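Local coordinates for filamentation induced by cAMP protein Fic (PDB 4RGL), which belongs to the mostly helical Fic/DOC family and also carries a C-terminal domain related to the helix-turn-helix group, at residues Lys152-Ala155 / Asp156-Asp159; Gly190-Gly193 / Arg194-Thr198. All coordinates share one frame; numbering follows the deposited sequence.

Each interaction is a short stretch of a single helix within the Fic/DOC part of the protein, and interaction 1 comes first along the chain. Residues 152-159 belong to helix 150-163 at the periphery, with their centre about 28 Å from that of the chain, whereas residues 190-198 belong to helix 189-202, about 12 Å from it. The two centres lie about 16 Å apart and the nearest atoms about 5 Å apart, without touching. Helix 168-182 links them: side chains of both stretches pack against it, and Phe175 meets Leu157 of interaction 1 and Trp196 of interaction 2. A partly solvent-facing outer helix and a buried central one thus share the same helical neighbour.

Interaction 1 (Lys152-Ala155 / Asp156-Asp159); sequences KLMA and DLLD
Lys152 and Asp156, one turn apart on helix 150-163, pair loosely at the surface. The lysine CG stands anti to the backbone N (chi1 179°), and a bend at chi2 (72°) turns the chain across the carboxylate, where its methylene groups do the touching. CE faces both oxygens almost equally, Lys152 CE being 3.3 Å from Asp156 OD1 and 3.4 Å from Asp156 OD2, while Lys152 NZ stays 4.1 Å from Asp156 OD2. The opposite charges probably attract, but the gap is too wide for a salt bridge.

Backbone hydrogen bonds of the regular i to i+4 pattern run through all eight residues. The first, Asp156 N to Lys152 O, spans 2.8 Å, and Leu157, Leu158 and Asp159 donate likewise to Leu153, Met154 and Ala155. This part of the helix is amphipathic, as suits an outer helix of a Fic-type helical bundle: Lys152, Ala155 and Asp159 are exposed, while Met154, Leu157 and Leu158 are buried.

On the inner side the contact is apolar. SE of Met154, a selenomethionine, lies 4.3 Å from Leu157 CD2. Beyond this pair, Met154 rests on Tyr127, Ile182 and Pro184, and Leu157 packs on Phe175 of helix 168-182.

Interaction 2 (Gly190-Gly193 / Arg194-Thr198); sequences GRMG and RLWQT
Arg194 folds back over the preceding turn of helix 189-202, laying one face of its guanidinium against the peptide of Gly190. Gly190 O lies 3.4 Å above that plane, toward its rim, and Arg194 NH1 comes within 3.3 Å of Gly190 C. CG of Arg191 meets the same group in plane at its edge, 3.9 Å from Arg194 NH1. With CG anti to the carbonyl carbon (chi1 -60°) and the chain extended as far as NE, the guanidinium comes back to the start of the helix.

On another side of the helix the selenomethionine Met192 runs alongside Leu195, its SE 4.0 Å from Leu195 CD2, and reaches on with CE to Trp196 CE3 at 4.2 Å.

Gly190 and Arg191 close the HPFxDGNGR signature of Fic proteins, whose loop leads into this helix. Next to it an unknown ligand, probably from the crystallisation liquor, is hydrogen-bonded by Gly190 N and Arg191 NH2.

Beneath the side chains, four i to i+4 backbone bonds join the segments, beginning with Arg194 N to Gly190 O at 3.2 Å. Thr198 OG1 grips Arg194 O at 2.9 Å, and Thr198 N bonds it from the opposite face of the carbonyl plane.

Farther out, Glu60 forms a salt bridge with Arg194 NH2 and Ser56 OG a hydrogen bond with NH1, fixing the guanidinium's rotation. Trp196 NE1 is hydrogen-bonded to Ala103 O and Gln197 OE1 to His176 ND1.

Interaction 1 (Lys152-Ala155 / Asp156-Asp159)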
loop_
_atom_site.group_PDB
_atom_site.type_symbol
_atom_site.label_atom_id
_atom_site.label_comp_id
_atom_site.label_asym_id
_atom_site.label_seq_id
_atom_site.Cartn_x
_atom_site.Cartn_y
_atom_site.Cartn_z
ATOM N N LYS A 152 22.725 21.411 4.820
ATOM C CA LYS A 152 23.723 20.643 5.590
ATOM C C LYS A 152 23.046 19.496 6.369
ATOM O O LYS A 152 23.537 18.364 6.346
ATOM C CB LYS A 152 24.492 21.576 6.561
ATOM C CG LYS A 152 25.536 20.858 7.439
ATOM C CD LYS A 152 26.770 20.412 6.636
ATOM C CE LYS A 152 27.760 19.648 7.487
ATOM N NZ LYS A 152 28.270 20.464 8.620
ATOM N N LEU A 153 21.915 19.793 7.054
ATOM C CA LEU A 153 21.164 18.785 7.818
ATOM C C LEU A 153 20.761 17.608 6.925
ATOM O O LEU A 153 20.908 16.445 7.321
ATOM C CB LEU A 153 19.904 19.421 8.451
ATOM C CG LEU A 153 20.141 20.368 9.621
ATOM C CD1 LEU A 153 18.919 21.205 9.894
ATOM C CD2 LEU A 153 20.549 19.610 10.862
HETATM N N MSE A 154 20.281 17.910 5.707
HETATM C CA MSE A 154 19.844 16.901 4.755
HETATM C C MSE A 154 21.029 16.178 4.141
HETATM O O MSE A 154 20.974 14.961 3.966
HETATM C CB MSE A 154 18.976 17.532 3.663
HETATM C CG MSE A 154 17.557 17.766 4.119
HETATM SE SE MSE A 154 16.718 16.088 4.573
HETATM C CE MSE A 154 15.713 16.618 5.873
ATOM N N ALA A 155 22.128 16.909 3.864
ATOM C CA ALA A 155 23.345 16.304 3.335
ATOM C C ALA A 155 23.900 15.284 4.310
ATOM O O ALA A 155 24.205 14.153 3.916
ATOM C CB ALA A 155 24.383 17.377 3.052
ATOM N N ASP A 156 23.964 15.656 5.615
ATOM C CA ASP A 156 24.455 14.769 6.669
ATOM C C ASP A 156 23.554 13.553 6.816
ATOM O O ASP A 156 24.046 12.424 6.853
ATOM C CB ASP A 156 24.549 15.521 8.013
ATOM C CG ASP A 156 25.607 16.610 8.052
ATOM O OD1 ASP A 156 26.564 16.543 7.235
ATOM O OD2 ASP A 156 25.536 17.472 8.953
ATOM N N LEU A 157 22.225 13.778 6.865
ATOM C CA LEU A 157 21.250 12.704 7.029
ATOM C C LEU A 157 21.345 11.680 5.877
ATOM O O LEU A 157 21.327 10.474 6.129
ATOM C CB LEU A 157 19.821 13.288 7.110
ATOM C CG LEU A 157 18.695 12.277 7.342
ATOM C CD1 LEU A 157 18.939 11.457 8.608
ATOM C CD2 LEU A 157 17.352 12.965 7.401
ATOM N N LEU A 158 21.460 12.163 4.624
ATOM C CA LEU A 158 21.545 11.279 3.454
ATOM C C LEU A 158 22.900 10.581 3.395
ATOM O O LEU A 158 22.978 9.433 2.954
ATOM C CB LEU A 158 21.293 12.061 2.158
ATOM C CG LEU A 158 19.878 12.621 1.986
ATOM C CD1 LEU A 158 19.843 13.680 0.928
ATOM C CD2 LEU A 158 18.871 11.508 1.687
ATOM N N ASP A 159 23.973 11.261 3.862
ATOM C CA ASP A 159 25.300 10.646 3.925
ATOM C C ASP A 159 25.309 9.546 4.967
ATOM O O ASP A 159 25.861 8.470 4.723
ATOM C CB ASP A 159 26.383 11.692 4.239
ATOM C CG ASP A 159 27.785 11.107 4.329
ATOM O OD1 ASP A 159 28.197 10.397 3.380
ATOM O OD2 ASP A 159 28.482 11.389 5.329
#

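Interaction 2 (Gly190-Gly193 / Arg194-Thr198)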
loop_
_atom_site.group_PDB
_atom_site.type_symbol
_atom_site.label_atom_id
_atom_site.label_comp_id
_atom_site.label_asym_id
_atom_site.label_seq_id
_atom_site.Cartn_x
_atom_site.Cartn_y
_atom_site.Cartn_z
ATOM N N GLY A 190 5.269 15.437 5.705
ATOM C CA GLY A 190 4.665 14.235 6.270
ATOM C C GLY A 190 4.600 13.103 5.266
ATOM O O GLY A 190 5.156 12.026 5.497
ATOM N N ARG A 191 4.005 13.376 4.107
ATOM C CA ARG A 191 3.867 12.413 3.012
ATOM C C ARG A 191 5.249 11.956 2.475
ATOM O O ARG A 191 5.403 10.788 2.105
ATOM C CB ARG A 191 3.038 13.023 1.883
ATOM C CG ARG A 191 1.569 13.210 2.256
ATOM C CD ARG A 191 0.831 14.033 1.227
ATOM N NE ARG A 191 1.059 15.464 1.407
ATOM C CZ ARG A 191 0.590 16.397 0.587
ATOM N NH1 ARG A 191 -0.089 16.052 -0.500
ATOM N NH2 ARG A 191 0.826 17.679 0.826
HETATM N N MSE A 192 6.259 12.883 2.448
HETATM C CA MSE A 192 7.636 12.550 2.016
HETATM C C MSE A 192 8.333 11.649 3.038
HETATM O O MSE A 192 9.190 10.837 2.668
HETATM C CB MSE A 192 8.466 13.823 1.797
HETATM C CG MSE A 192 8.097 14.581 0.531
HETATM SE SE MSE A 192 8.341 13.521 -1.078
HETATM C CE MSE A 192 10.244 13.280 -1.010
ATOM N N GLY A 193 7.988 11.821 4.312
ATOM C CA GLY A 193 8.524 10.994 5.381
ATOM C C GLY A 193 8.118 9.544 5.235
ATOM O O GLY A 193 8.976 8.654 5.190
ATOM N N ARG A 194 6.796 9.301 5.056
ATOM C CA ARG A 194 6.247 7.950 4.882
ATOM C C ARG A 194 6.708 7.340 3.570
ATOM O O ARG A 194 6.972 6.132 3.514
ATOM C CB ARG A 194 4.723 7.981 4.942
ATOM C CG ARG A 194 4.217 8.508 6.250
ATOM C CD ARG A 194 2.738 8.680 6.270
ATOM N NE ARG A 194 2.364 9.701 7.238
ATOM C CZ ARG A 194 2.034 10.940 6.908
ATOM N NH1 ARG A 194 1.864 11.269 5.638
ATOM N NH2 ARG A 194 1.769 11.832 7.847
ATOM N N LEU A 195 6.847 8.172 2.514
ATOM C CA LEU A 195 7.313 7.696 1.222
ATOM C C LEU A 195 8.734 7.179 1.320
ATOM O O LEU A 195 9.020 6.070 0.859
ATOM C CB LEU A 195 7.228 8.810 0.168
ATOM C CG LEU A 195 7.845 8.472 -1.215
ATOM C CD1 LEU A 195 7.038 7.387 -1.934
ATOM C CD2 LEU A 195 7.949 9.700 -2.072
ATOM N N TRP A 196 9.632 7.965 1.940
ATOM C CA TRP A 196 11.039 7.609 1.991
ATOM C C TRP A 196 11.276 6.432 2.944
ATOM O O TRP A 196 12.143 5.604 2.671
ATOM C CB TRP A 196 11.897 8.811 2.382
ATOM C CG TRP A 196 13.021 9.065 1.418
ATOM C CD1 TRP A 196 14.356 8.962 1.673
ATOM C CD2 TRP A 196 12.898 9.239 -0.001
ATOM N NE1 TRP A 196 15.075 9.193 0.524
ATOM C CE2 TRP A 196 14.205 9.319 -0.528
ATOM C CE3 TRP A 196 11.805 9.364 -0.880
ATOM C CZ2 TRP A 196 14.450 9.541 -1.884
ATOM C CZ3 TRP A 196 12.050 9.545 -2.228
ATOM C CH2 TRP A 196 13.356 9.649 -2.718
ATOM N N GLN A 197 10.431 6.283 3.985
ATOM C CA GLN A 197 10.518 5.103 4.842
ATOM C C GLN A 197 10.188 3.834 4.028
ATOM O O GLN A 197 10.932 2.856 4.091
ATOM C CB GLN A 197 9.595 5.225 6.054
ATOM C CG GLN A 197 9.623 3.977 6.935
ATOM C CD GLN A 197 8.754 4.103 8.139
ATOM O OE1 GLN A 197 8.941 4.986 8.977
ATOM N NE2 GLN A 197 7.895 3.115 8.344
ATOM N N THR A 198 9.136 3.903 3.180
ATOM C CA THR A 198 8.774 2.808 2.277
ATOM C C THR A 198 9.926 2.528 1.287
ATOM O O THR A 198 10.180 1.369 0.950
ATOM C CB THR A 198 7.466 3.143 1.528
ATOM O OG1 THR A 198 6.454 3.491 2.475
ATOM C CG2 THR A 198 6.984 1.997 0.660
#